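DBF2 kinase activator protein MOB1 (Saccharomyces cerevisiae, PDB 2HJN) binds and activates the protein kinase DBF2, enabling its phosphorylation by CDC15 in late anaphase within the mitotic exit network. Local coordinates at residues 145-148 with 152-155; 76-81 with 213-218; 117-122 with 136-141; 84-89 with 209-214. One frame throughout, in Å; residues are numbered along the deposited sequence.

How the contacts relate
From the N terminus, helix 75-97 supplies the first halves of contacts 2 and 4, which close over a hundred residues later: contact 4 on the last turns of helix 198-214, contact 2 on its end and the turn after it, sharing Q213 and E214. Inside these long loops lie two short ones in series. Contact 3 closes first, folding the segment from strand 115-117 onto helix 132-147; contact 1 then turns the chain back on the end of that helix. F153 of contact 1 packs on A80 and F147 on V84 and Y87; M140 of contact 3 packs on Y87, where NH2 of R141 probably also bonds OH. Helix 75-97 thus lies between helices 132-147 and 198-214.

Contact 1: residues 145-148 with 152-155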
loop_
_atom_site.group_PDB
_atom_site.type_symbol
_atom_site.label_atom_id
_atom_site.label_comp_id
_atom_site.label_asym_id
_atom_site.label_seq_id
_atom_site.Cartn_x
_atom_site.Cartn_y
_atom_site.Cartn_z
ATOM N N ASP A 145 19.729 7.099 4.013
ATOM C CA ASP A 145 21.005 7.608 4.479
ATOM C C ASP A 145 21.323 8.999 3.930
ATOM O O ASP A 145 21.902 9.808 4.651
ATOM C CB ASP A 145 22.171 6.626 4.225
ATOM C CG ASP A 145 22.045 5.320 5.028
ATOM O OD1 ASP A 145 21.362 5.281 6.090
ATOM O OD2 ASP A 145 22.648 4.322 4.585
ATOM N N GLN A 146 20.940 9.318 2.683
ATOM C CA GLN A 146 21.150 10.707 2.210
ATOM C C GLN A 146 20.178 11.650 2.923
ATOM O O GLN A 146 20.597 12.713 3.387
ATOM C CB GLN A 146 20.998 10.841 0.681
ATOM C CG GLN A 146 21.762 9.799 -0.156
ATOM C CD GLN A 146 23.216 9.480 0.346
ATOM O OE1 GLN A 146 24.133 10.288 0.135
ATOM N NE2 GLN A 146 23.425 8.263 0.950
ATOM N N PHE A 147 18.891 11.263 3.039
ATOM C CA PHE A 147 17.896 12.153 3.711
ATOM C C PHE A 147 18.334 12.445 5.156
ATOM O O PHE A 147 18.066 13.520 5.716
ATOM C CB PHE A 147 16.470 11.541 3.713
ATOM C CG PHE A 147 15.886 11.275 2.343
ATOM C CD1 PHE A 147 15.170 10.090 2.095
ATOM C CD2 PHE A 147 16.072 12.176 1.281
ATOM C CE1 PHE A 147 14.632 9.817 0.829
ATOM C CE2 PHE A 147 15.540 11.905 -0.002
ATOM C CZ PHE A 147 14.795 10.695 -0.216
ATOM N N ASP A 148 19.012 11.478 5.768
ATOM C CA ASP A 148 19.340 11.573 7.214
ATOM C C ASP A 148 20.710 12.268 7.455
ATOM O O ASP A 148 21.149 12.458 8.608
ATOM C CB ASP A 148 19.338 10.175 7.842
ATOM C CG ASP A 148 17.939 9.651 8.135
ATOM O OD1 ASP A 148 16.938 10.407 8.066
ATOM O OD2 ASP A 148 17.838 8.461 8.464
ATOM N N LEU A 152 23.660 17.278 3.820
ATOM C CA LEU A 152 23.040 17.211 2.509
ATOM C C LEU A 152 21.646 17.787 2.612
ATOM O O LEU A 152 21.298 18.708 1.880
ATOM C CB LEU A 152 23.042 15.769 1.962
ATOM C CG LEU A 152 24.403 15.107 1.662
ATOM C CD1 LEU A 152 24.217 13.667 1.184
ATOM C CD2 LEU A 152 25.339 15.898 0.666
ATOM N N PHE A 153 20.884 17.254 3.574
ATOM C CA PHE A 153 19.528 17.619 3.835
ATOM C C PHE A 153 19.472 18.232 5.243
ATOM O O PHE A 153 19.357 17.503 6.233
ATOM C CB PHE A 153 18.637 16.362 3.733
ATOM C CG PHE A 153 18.325 15.930 2.299
ATOM C CD1 PHE A 153 19.205 15.136 1.578
ATOM C CD2 PHE A 153 17.117 16.280 1.711
ATOM C CE1 PHE A 153 18.904 14.710 0.238
ATOM C CE2 PHE A 153 16.809 15.869 0.403
ATOM C CZ PHE A 153 17.733 15.093 -0.338
ATOM N N PRO A 154 19.602 19.562 5.344
ATOM C CA PRO A 154 19.643 20.177 6.677
ATOM C C PRO A 154 18.373 19.858 7.494
ATOM O O PRO A 154 17.252 20.002 6.988
ATOM C CB PRO A 154 19.782 21.676 6.381
ATOM C CG PRO A 154 19.508 21.828 4.912
ATOM C CD PRO A 154 19.741 20.542 4.263
ATOM N N SER A 155 18.549 19.366 8.711
ATOM C CA SER A 155 17.416 18.932 9.527
ATOM C C SER A 155 16.980 20.002 10.535
ATOM O O SER A 155 16.222 19.717 11.474
ATOM C CB SER A 155 17.747 17.624 10.257
ATOM O OG SER A 155 18.511 17.883 11.432
HETATM O O HOH W 1 18.866 15.437 7.527
#
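F147 and F153 form a T-shaped aromatic pair where the chain leaves helix 132-147 and doubles back, a compact example of a loop packing back on the helix end it has just left. The rim of the F147 ring is directed at the face of F153, with centroids 5.2 Å apart and planes at 86°; F147 CD2 comes within 3.7 Å of F153 CZ, toward the rim of that face. The two side chains lie alongside each other. F153 has CG beside its own backbone N (chi1 -78°), and this sets its CD1 3.3 Å from the carbonyl oxygen of Q146. Between the backbones a water probably bridges F147 O and F153 O, though its distance to F153 O is unusually short, while on the more exposed flank L152 CD1 rests 3.5 Å from OE1 of Q146, whose NE2 is bonded to W142 O. A serine in place of F153 would probably open a gap beside F147 and leave its ring edge without the aromatic face it meets. F153 also packs on A80 of helix 75-97 and on V169, I170 and I173 of helix 165-187, and F147 touches C83 and V84, so the pair lies against both helices.

Contact 2: residues 76-81 with 213-218; sequences NEWLAV and QEFELL
L79 sets its CD2 methyl squarely over the F215 ring, 3.7 Å from the centroid and only 6° off the ring normal, a CH-pi contact. All six ring carbons lie at nearly equal distances from the methyl, as expected when it sits over the centre. On the opposite face of the ring is CG of E214, so F215 is held between a leucine methyl and its own neighbour. W78 meets the ring differently: the indole has CG anti to the backbone N (chi1 -175°), which brings CD1 to 3.6 Å from F215 CZ, rim to rim, with neither ring over the other. Its NE1 is bonded to V67 O. The tight part is thus F215 with L79 on its face and W78 at its rim. In the looser part, L79 CD1 reaches L217 CD2 tip to tip at 4.1 Å, and E214 and E216 are exposed, although CG of E214 packs on F215. L79 and L217 are buried, whereas W78 and F215 are partly exposed. An alanine in place of F215 would probably leave the CD2 methyl of L79 without its aromatic platform and open a gap beside W78. The backbone that presents F215 and L217 is a Schellman motif, with E216 at positive phi as C-prime residue: E216 N bonds to Q213 O at 3.1 Å and L217 N to A212 O, ending helix 198-214 against helix 75-97.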
loop_
_atom_site.group_PDB
_atom_site.type_symbol
_atom_site.label_atom_id
_atom_site.label_comp_id
_atom_site.label_asym_id
_atom_site.label_seq_id
_atom_site.Cartn_x
_atom_site.Cartn_y
_atom_site.Cartn_z
ATOM N N ASN A 76 15.624 24.652 -3.722
ATOM C CA ASN A 76 16.208 23.538 -2.927
ATOM C C ASN A 76 15.241 22.928 -1.923
ATOM O O ASN A 76 15.182 21.692 -1.792
ATOM C CB ASN A 76 17.452 24.003 -2.167
ATOM C CG ASN A 76 18.640 24.224 -3.074
ATOM O OD1 ASN A 76 18.627 23.849 -4.256
ATOM N ND2 ASN A 76 19.688 24.853 -2.527
ATOM N N GLU A 77 14.507 23.782 -1.186
ATOM C CA GLU A 77 13.540 23.276 -0.232
ATOM C C GLU A 77 12.389 22.520 -0.891
ATOM O O GLU A 77 12.015 21.428 -0.442
ATOM C CB GLU A 77 12.995 24.368 0.675
ATOM C CG GLU A 77 13.397 24.158 2.093
ATOM C CD GLU A 77 12.951 25.276 2.995
ATOM O OE1 GLU A 77 11.741 25.317 3.364
ATOM O OE2 GLU A 77 13.834 26.110 3.334
ATOM N N TRP A 78 11.835 23.142 -1.931
ATOM C CA TRP A 78 10.781 22.581 -2.758
ATOM C C TRP A 78 11.225 21.217 -3.334
ATOM O O TRP A 78 10.507 20.215 -3.217
ATOM C CB TRP A 78 10.454 23.595 -3.868
ATOM C CG TRP A 78 9.301 23.244 -4.768
ATOM C CD1 TRP A 78 9.371 22.898 -6.079
ATOM C CD2 TRP A 78 7.914 23.212 -4.411
ATOM N NE1 TRP A 78 8.109 22.668 -6.571
ATOM C CE2 TRP A 78 7.196 22.854 -5.572
ATOM C CE3 TRP A 78 7.214 23.464 -3.227
ATOM C CZ2 TRP A 78 5.808 22.725 -5.587
ATOM C CZ3 TRP A 78 5.825 23.348 -3.235
ATOM C CH2 TRP A 78 5.142 22.971 -4.402
ATOM N N LEU A 79 12.419 21.161 -3.912
ATOM C CA LEU A 79 12.935 19.887 -4.438
ATOM C C LEU A 79 13.239 18.826 -3.337
ATOM O O LEU A 79 12.896 17.646 -3.516
ATOM C CB LEU A 79 14.116 20.109 -5.370
ATOM C CG LEU A 79 13.967 21.071 -6.572
ATOM C CD1 LEU A 79 14.953 20.742 -7.689
ATOM C CD2 LEU A 79 12.570 21.236 -7.106
ATOM N N ALA A 80 13.794 19.263 -2.194
ATOM C CA ALA A 80 13.993 18.394 -1.019
ATOM C C ALA A 80 12.660 17.810 -0.476
ATOM O O ALA A 80 12.559 16.607 -0.221
ATOM C CB ALA A 80 14.768 19.135 0.092
ATOM N N VAL A 81 11.660 18.660 -0.275
ATOM C CA VAL A 81 10.307 18.208 0.118
ATOM C C VAL A 81 9.763 17.136 -0.814
ATOM O O VAL A 81 9.349 16.078 -0.345
ATOM C CB VAL A 81 9.268 19.362 0.254
ATOM C CG1 VAL A 81 7.809 18.810 0.415
ATOM C CG2 VAL A 81 9.623 20.222 1.462
ATOM N N GLN A 213 10.394 17.021 -15.278
ATOM C CA GLN A 213 10.361 17.856 -16.499
ATOM C C GLN A 213 10.449 19.384 -16.149
ATOM O O GLN A 213 11.283 20.100 -16.696
ATOM C CB GLN A 213 9.109 17.506 -17.323
ATOM C CG GLN A 213 8.882 18.319 -18.617
ATOM C CD GLN A 213 7.458 18.180 -19.162
ATOM O OE1 GLN A 213 7.271 17.737 -20.292
ATOM N NE2 GLN A 213 6.450 18.558 -18.360
ATOM N N GLU A 214 9.609 19.846 -15.224
ATOM C CA GLU A 214 9.560 21.245 -14.778
ATOM C C GLU A 214 10.930 21.822 -14.389
ATOM O O GLU A 214 11.174 23.028 -14.565
ATOM C CB GLU A 214 8.607 21.388 -13.593
ATOM C CG GLU A 214 8.529 22.811 -12.988
ATOM C CD GLU A 214 7.996 23.873 -13.973
ATOM O OE1 GLU A 214 7.117 23.542 -14.782
ATOM O OE2 GLU A 214 8.442 25.040 -13.908
ATOM N N PHE A 215 11.797 20.964 -13.847
ATOM C CA PHE A 215 13.108 21.395 -13.362
ATOM C C PHE A 215 14.284 20.819 -14.126
ATOM O O PHE A 215 15.431 20.974 -13.705
ATOM C CB PHE A 215 13.221 21.093 -11.860
ATOM C CG PHE A 215 12.203 21.805 -11.050
ATOM C CD1 PHE A 215 12.379 23.151 -10.714
ATOM C CD2 PHE A 215 11.026 21.157 -10.664
ATOM C CE1 PHE A 215 11.436 23.802 -9.967
ATOM C CE2 PHE A 215 10.071 21.824 -9.931
ATOM C CZ PHE A 215 10.273 23.160 -9.577
ATOM N N GLU A 216 13.990 20.155 -15.244
ATOM C CA GLU A 216 14.964 19.415 -16.066
ATOM C C GLU A 216 15.884 18.425 -15.333
ATOM O O GLU A 216 17.045 18.265 -15.687
ATOM C CB GLU A 216 15.745 20.276 -17.114
ATOM C CG GLU A 216 15.499 21.757 -17.230
ATOM C CD GLU A 216 16.566 22.453 -18.139
ATOM O OE1 GLU A 216 16.497 22.312 -19.389
ATOM O OE2 GLU A 216 17.485 23.118 -17.589
ATOM N N LEU A 217 15.338 17.729 -14.339
ATOM C CA LEU A 217 16.087 16.774 -13.540
ATOM C C LEU A 217 16.330 15.457 -14.308
ATOM O O LEU A 217 17.377 14.811 -14.165
ATOM C CB LEU A 217 15.346 16.527 -12.201
ATOM C CG LEU A 217 14.967 17.807 -11.419
ATOM C CD1 LEU A 217 13.981 17.575 -10.272
ATOM C CD2 LEU A 217 16.170 18.540 -10.933
ATOM N N LEU A 218 15.359 15.071 -15.124
ATOM C CA LEU A 218 15.432 13.837 -15.903
ATOM C C LEU A 218 15.188 14.133 -17.344
ATOM O O LEU A 218 14.347 14.975 -17.698
ATOM C CB LEU A 218 14.380 12.812 -15.458
ATOM C CG LEU A 218 14.560 12.111 -14.120
ATOM C CD1 LEU A 218 13.538 10.980 -14.080
ATOM C CD2 LEU A 218 15.984 11.543 -13.922
#

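Contact 3: residues 117-122 with 136-141; sequences YLWAFQ and VECLMR
W119 lays one face of its indole against helix 132-147, over C138 and the start of L139. The tryptophan holds CG anti to its backbone N (chi1 -169°), extending the ring so that its five-membered part meets C138 CB, 3.8 Å from that ring's centroid and 21° off the normal. The closest approach is W119 NE1 to C138 CB, at 3.5 Å. The six-membered part continues along the helix, with CH2 3.7 Å from L139 CA and CZ3 near L139 CB; the indole and the leucine side chain cross at about a right angle. W119 and F121 thereby pack the segment that runs on from strand 115-117 onto helix 132-147, with W119 also touching R176 of helix 165-187. C138 turns SG beside its own backbone N (chi1 -74°), into oblique sulfur-aromatic contact with both W119 and F121. F121 CE2 lies 3.7 Å from the sulfur, and CD1 of W119 lies over the rim of one face of the F121 ring. Within the helix, E137 and R141, one turn apart, form a salt bridge, NH1 meeting OE2 at 2.9 Å from above the carboxylate plane; NH2 of R141 also bonds Y26 OH and Y87 OH.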
loop_
_atom_site.group_PDB
_atom_site.type_symbol
_atom_site.label_atom_id
_atom_site.label_comp_id
_atom_site.label_asym_id
_atom_site.label_seq_id
_atom_site.Cartn_x
_atom_site.Cartn_y
_atom_site.Cartn_z
ATOM N N TYR A 117 19.793 -3.258 -14.352
ATOM C CA TYR A 117 20.418 -2.227 -13.508
ATOM C C TYR A 117 21.300 -2.822 -12.438
ATOM O O TYR A 117 20.932 -3.796 -11.822
ATOM C CB TYR A 117 19.367 -1.296 -12.858
ATOM C CG TYR A 117 18.427 -0.704 -13.879
ATOM C CD1 TYR A 117 17.126 -1.143 -13.983
ATOM C CD2 TYR A 117 18.874 0.274 -14.772
ATOM C CE1 TYR A 117 16.260 -0.576 -14.968
ATOM C CE2 TYR A 117 18.042 0.843 -15.697
ATOM C CZ TYR A 117 16.753 0.410 -15.810
ATOM O OH TYR A 117 15.936 0.967 -16.768
ATOM N N LEU A 118 22.454 -2.208 -12.210
ATOM C CA LEU A 118 23.514 -2.776 -11.383
ATOM C C LEU A 118 23.761 -1.919 -10.151
ATOM O O LEU A 118 23.430 -0.719 -10.155
ATOM C CB LEU A 118 24.816 -2.897 -12.213
ATOM C CG LEU A 118 24.785 -3.508 -13.599
ATOM C CD1 LEU A 118 26.151 -3.340 -14.335
ATOM C CD2 LEU A 118 24.405 -4.961 -13.580
ATOM N N TRP A 119 24.301 -2.531 -9.083
ATOM C CA TRP A 119 24.589 -1.807 -7.809
ATOM C C TRP A 119 26.056 -1.943 -7.424
ATOM O O TRP A 119 26.585 -3.046 -7.398
ATOM C CB TRP A 119 23.726 -2.347 -6.634
ATOM C CG TRP A 119 23.759 -1.498 -5.356
ATOM C CD1 TRP A 119 24.387 -1.797 -4.168
ATOM C CD2 TRP A 119 23.186 -0.204 -5.186
ATOM N NE1 TRP A 119 24.199 -0.778 -3.276
ATOM C CE2 TRP A 119 23.483 0.220 -3.880
ATOM C CE3 TRP A 119 22.431 0.644 -6.026
ATOM C CZ2 TRP A 119 23.056 1.451 -3.380
ATOM C CZ3 TRP A 119 22.009 1.877 -5.537
ATOM C CH2 TRP A 119 22.321 2.269 -4.224
ATOM N N ALA A 120 26.689 -0.811 -7.113
ATOM C CA ALA A 120 28.012 -0.820 -6.469
ATOM C C ALA A 120 27.870 -0.800 -4.956
ATOM O O ALA A 120 27.289 0.137 -4.363
ATOM C CB ALA A 120 28.838 0.325 -6.922
ATOM N N PHE A 121 28.393 -1.858 -4.340
ATOM C CA PHE A 121 28.263 -2.081 -2.913
ATOM C C PHE A 121 29.227 -1.196 -2.106
ATOM O O PHE A 121 28.867 -0.714 -1.042
ATOM C CB PHE A 121 28.504 -3.569 -2.587
ATOM C CG PHE A 121 27.306 -4.427 -2.817
ATOM C CD1 PHE A 121 27.208 -5.213 -3.959
ATOM C CD2 PHE A 121 26.250 -4.397 -1.939
ATOM C CE1 PHE A 121 26.079 -5.979 -4.186
ATOM C CE2 PHE A 121 25.108 -5.158 -2.164
ATOM C CZ PHE A 121 25.029 -5.950 -3.284
ATOM N N GLN A 122 30.440 -1.004 -2.631
ATOM C CA GLN A 122 31.430 -0.068 -2.079
ATOM C C GLN A 122 31.619 1.121 -3.033
ATOM O O GLN A 122 31.828 0.921 -4.220
ATOM C CB GLN A 122 32.748 -0.795 -1.868
ATOM N N VAL A 136 16.608 -3.215 -4.626
ATOM C CA VAL A 136 15.625 -2.241 -4.122
ATOM C C VAL A 136 15.899 -1.893 -2.653
ATOM O O VAL A 136 16.003 -0.713 -2.283
ATOM C CB VAL A 136 14.163 -2.723 -4.380
ATOM C CG1 VAL A 136 13.107 -1.707 -3.773
ATOM C CG2 VAL A 136 13.942 -2.847 -5.869
ATOM N N GLU A 137 16.154 -2.928 -1.860
ATOM C CA GLU A 137 16.567 -2.752 -0.487
ATOM C C GLU A 137 17.765 -1.829 -0.330
ATOM O O GLU A 137 17.703 -0.869 0.440
ATOM C CB GLU A 137 16.812 -4.134 0.177
ATOM C CG GLU A 137 17.264 -4.087 1.636
ATOM C CD GLU A 137 16.158 -3.742 2.620
ATOM O OE1 GLU A 137 15.029 -4.163 2.374
ATOM O OE2 GLU A 137 16.415 -3.081 3.666
ATOM N N CYS A 138 18.878 -2.143 -1.013
ATOM C CA CYS A 138 20.115 -1.349 -0.963
ATOM C C CYS A 138 19.869 0.101 -1.399
ATOM O O CYS A 138 20.375 1.049 -0.769
ATOM C CB CYS A 138 21.153 -1.983 -1.912
ATOM S SG CYS A 138 21.905 -3.557 -1.294
ATOM N N LEU A 139 19.159 0.273 -2.521
ATOM C CA LEU A 139 18.886 1.589 -3.066
ATOM C C LEU A 139 18.069 2.422 -2.112
ATOM O O LEU A 139 18.419 3.582 -1.885
ATOM C CB LEU A 139 18.157 1.556 -4.424
ATOM C CG LEU A 139 17.682 2.815 -5.163
ATOM C CD1 LEU A 139 17.410 2.490 -6.641
ATOM C CD2 LEU A 139 16.378 3.345 -4.685
HETATM N N MSE A 140 16.960 1.874 -1.615
HETATM C CA MSE A 140 16.053 2.635 -0.716
HETATM C C MSE A 140 16.742 2.976 0.597
HETATM O O MSE A 140 16.603 4.091 1.075
HETATM C CB MSE A 140 14.780 1.854 -0.427
HETATM C CG MSE A 140 13.942 1.589 -1.680
HETATM SE SE MSE A 140 13.225 3.224 -2.593
HETATM C CE MSE A 140 11.556 3.210 -1.589
ATOM N N ARG A 141 17.472 2.029 1.195
ATOM C CA ARG A 141 18.267 2.316 2.418
ATOM C C ARG A 141 19.350 3.379 2.138
ATOM O O ARG A 141 19.645 4.181 2.993
ATOM C CB ARG A 141 18.952 1.051 3.007
ATOM C CG ARG A 141 18.028 -0.017 3.716
ATOM C CD ARG A 141 16.940 0.511 4.701
ATOM N NE ARG A 141 15.762 1.142 4.062
ATOM C CZ ARG A 141 14.765 0.521 3.453
ATOM N NH1 ARG A 141 14.732 -0.796 3.304
ATOM N NH2 ARG A 141 13.779 1.242 2.949
#

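Contact 4: residues 84-89 with 209-214; sequences VDFYNQ and CLFAQE
The F86 ring presents its edge to F211, whose CG lies near the F86 plane, while H207 and F208 make edge-to-face pairs with F86 from helix 198-214; F211 itself stacks with H82 and meets the rings of W78 and F215. This is helix-to-helix packing through an aromatic cluster in the helical core of the Mob1/phocein family, where helices 75-97 and 198-214 are joined by large rings instead of close backbones. The nearest CA atoms, those of F86 and F211, remain 10.2 Å apart, and the two phenylalanines bridge the interval together with the neighbouring rings. Their edge-to-face pairing has centroids 5.5 Å apart and planes at 78°. F211 carries CG anti to its backbone N (chi1 -164°), whereas F86 has CG beside its backbone N (chi1 -70°); each first torsion sends its ring toward the partner helix. Both residues are buried. A second link between the helices is polar, from Q89 OE1 to S204 OG, and N88 and Q89 on helix 75-97 also pack on E194 and N196 of the second subunit. Across the phenylalanine pair F86 works through two neighbouring rim carbons: CE2 stands 3.8 Å from F211 CG, and CZ stands 3.8 Å from F211 CB.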
loop_
_atom_site.group_PDB
_atom_site.type_symbol
_atom_site.label_atom_id
_atom_site.label_comp_id
_atom_site.label_asym_id
_atom_site.label_seq_id
_atom_site.Cartn_x
_atom_site.Cartn_y
_atom_site.Cartn_z
ATOM N N VAL A 84 11.740 13.529 -0.824
ATOM C CA VAL A 84 11.310 12.638 0.286
ATOM C C VAL A 84 9.876 12.110 0.065
ATOM O O VAL A 84 9.613 10.927 0.295
ATOM C CB VAL A 84 11.423 13.295 1.674
ATOM C CG1 VAL A 84 10.805 12.425 2.755
ATOM C CG2 VAL A 84 12.896 13.644 2.024
ATOM N N ASP A 85 8.969 12.975 -0.393
ATOM C CA ASP A 85 7.611 12.520 -0.759
ATOM C C ASP A 85 7.614 11.445 -1.862
ATOM O O ASP A 85 6.817 10.517 -1.793
ATOM C CB ASP A 85 6.742 13.673 -1.253
ATOM C CG ASP A 85 6.387 14.693 -0.141
ATOM O OD1 ASP A 85 6.532 14.373 1.089
ATOM O OD2 ASP A 85 5.943 15.816 -0.526
ATOM N N PHE A 86 8.463 11.561 -2.879
ATOM C CA PHE A 86 8.476 10.531 -3.942
ATOM C C PHE A 86 9.006 9.175 -3.467
ATOM O O PHE A 86 8.511 8.092 -3.842
ATOM C CB PHE A 86 9.274 11.002 -5.154
ATOM C CG PHE A 86 8.590 12.112 -5.929
ATOM C CD1 PHE A 86 7.218 12.131 -6.063
ATOM C CD2 PHE A 86 9.337 13.128 -6.508
ATOM C CE1 PHE A 86 6.573 13.176 -6.768
ATOM C CE2 PHE A 86 8.707 14.174 -7.229
ATOM C CZ PHE A 86 7.332 14.209 -7.344
ATOM N N TYR A 87 9.996 9.263 -2.599
ATOM C CA TYR A 87 10.565 8.069 -1.940
ATOM C C TYR A 87 9.430 7.364 -1.165
ATOM O O TYR A 87 9.270 6.138 -1.196
ATOM C CB TYR A 87 11.692 8.470 -0.964
ATOM C CG TYR A 87 11.976 7.352 0.031
ATOM C CD1 TYR A 87 12.977 6.421 -0.246
ATOM C CD2 TYR A 87 11.213 7.186 1.207
ATOM C CE1 TYR A 87 13.262 5.378 0.624
ATOM C CE2 TYR A 87 11.469 6.109 2.073
ATOM C CZ TYR A 87 12.501 5.210 1.752
ATOM O OH TYR A 87 12.808 4.111 2.502
ATOM N N ASN A 88 8.630 8.152 -0.462
ATOM C CA ASN A 88 7.580 7.557 0.361
ATOM C C ASN A 88 6.448 6.892 -0.468
ATOM O O ASN A 88 5.926 5.846 -0.075
ATOM C CB ASN A 88 7.005 8.604 1.398
ATOM C CG ASN A 88 7.840 8.748 2.684
ATOM O OD1 ASN A 88 8.561 7.854 3.095
ATOM N ND2 ASN A 88 7.660 9.895 3.374
ATOM N N GLN A 89 6.074 7.481 -1.608
ATOM C CA GLN A 89 5.117 6.834 -2.534
ATOM C C GLN A 89 5.681 5.506 -3.090
ATOM O O GLN A 89 4.950 4.488 -3.214
ATOM C CB GLN A 89 4.728 7.826 -3.677
ATOM C CG GLN A 89 3.968 9.081 -3.126
ATOM C CD GLN A 89 3.708 10.137 -4.164
ATOM O OE1 GLN A 89 3.604 9.825 -5.353
ATOM N NE2 GLN A 89 3.593 11.420 -3.727
ATOM N N CYS A 209 7.248 12.245 -13.049
ATOM C CA CYS A 209 7.721 12.634 -14.373
ATOM C C CYS A 209 7.465 14.104 -14.708
ATOM O O CYS A 209 8.301 14.717 -15.347
ATOM C CB CYS A 209 7.119 11.739 -15.467
ATOM S SG CYS A 209 7.699 10.004 -15.382
ATOM N N LEU A 210 6.313 14.648 -14.332
ATOM C CA LEU A 210 6.052 16.078 -14.526
ATOM C C LEU A 210 6.983 16.964 -13.706
ATOM O O LEU A 210 7.462 18.002 -14.194
ATOM C CB LEU A 210 4.587 16.423 -14.208
ATOM C CG LEU A 210 3.585 15.859 -15.200
ATOM C CD1 LEU A 210 2.162 15.936 -14.607
ATOM C CD2 LEU A 210 3.711 16.651 -16.520
ATOM N N PHE A 211 7.260 16.528 -12.473
ATOM C CA PHE A 211 8.137 17.256 -11.549
ATOM C C PHE A 211 9.573 17.309 -12.098
ATOM O O PHE A 211 10.179 18.387 -12.179
ATOM C CB PHE A 211 8.066 16.641 -10.148
ATOM C CG PHE A 211 8.621 17.521 -9.079
ATOM C CD1 PHE A 211 7.787 18.370 -8.362
ATOM C CD2 PHE A 211 9.971 17.493 -8.776
ATOM C CE1 PHE A 211 8.282 19.200 -7.402
ATOM C CE2 PHE A 211 10.481 18.336 -7.799
ATOM C CZ PHE A 211 9.629 19.184 -7.117
ATOM N N ALA A 212 10.092 16.163 -12.542
ATOM C CA ALA A 212 11.370 16.100 -13.216
ATOM C C ALA A 212 11.464 16.961 -14.487
ATOM O O ALA A 212 12.521 17.537 -14.762
ATOM C CB ALA A 212 11.723 14.663 -13.532
ATOM N N GLN A 213 10.394 17.021 -15.278
ATOM C CA GLN A 213 10.361 17.856 -16.499
ATOM C C GLN A 213 10.449 19.384 -16.149
ATOM O O GLN A 213 11.283 20.100 -16.696
ATOM C CB GLN A 213 9.109 17.506 -17.323
ATOM C CG GLN A 213 8.882 18.319 -18.617
ATOM C CD GLN A 213 7.458 18.180 -19.162
ATOM O OE1 GLN A 213 7.271 17.737 -20.292
ATOM N NE2 GLN A 213 6.450 18.558 -18.360
ATOM N N GLU A 214 9.609 19.846 -15.224
ATOM C CA GLU A 214 9.560 21.245 -14.778
ATOM C C GLU A 214 10.930 21.822 -14.389
ATOM O O GLU A 214 11.174 23.028 -14.565
ATOM C CB GLU A 214 8.607 21.388 -13.593
ATOM C CG GLU A 214 8.529 22.811 -12.988
ATOM C CD GLU A 214 7.996 23.873 -13.973
ATOM O OE1 GLU A 214 7.117 23.542 -14.782
ATOM O OE2 GLU A 214 8.442 25.040 -13.908
#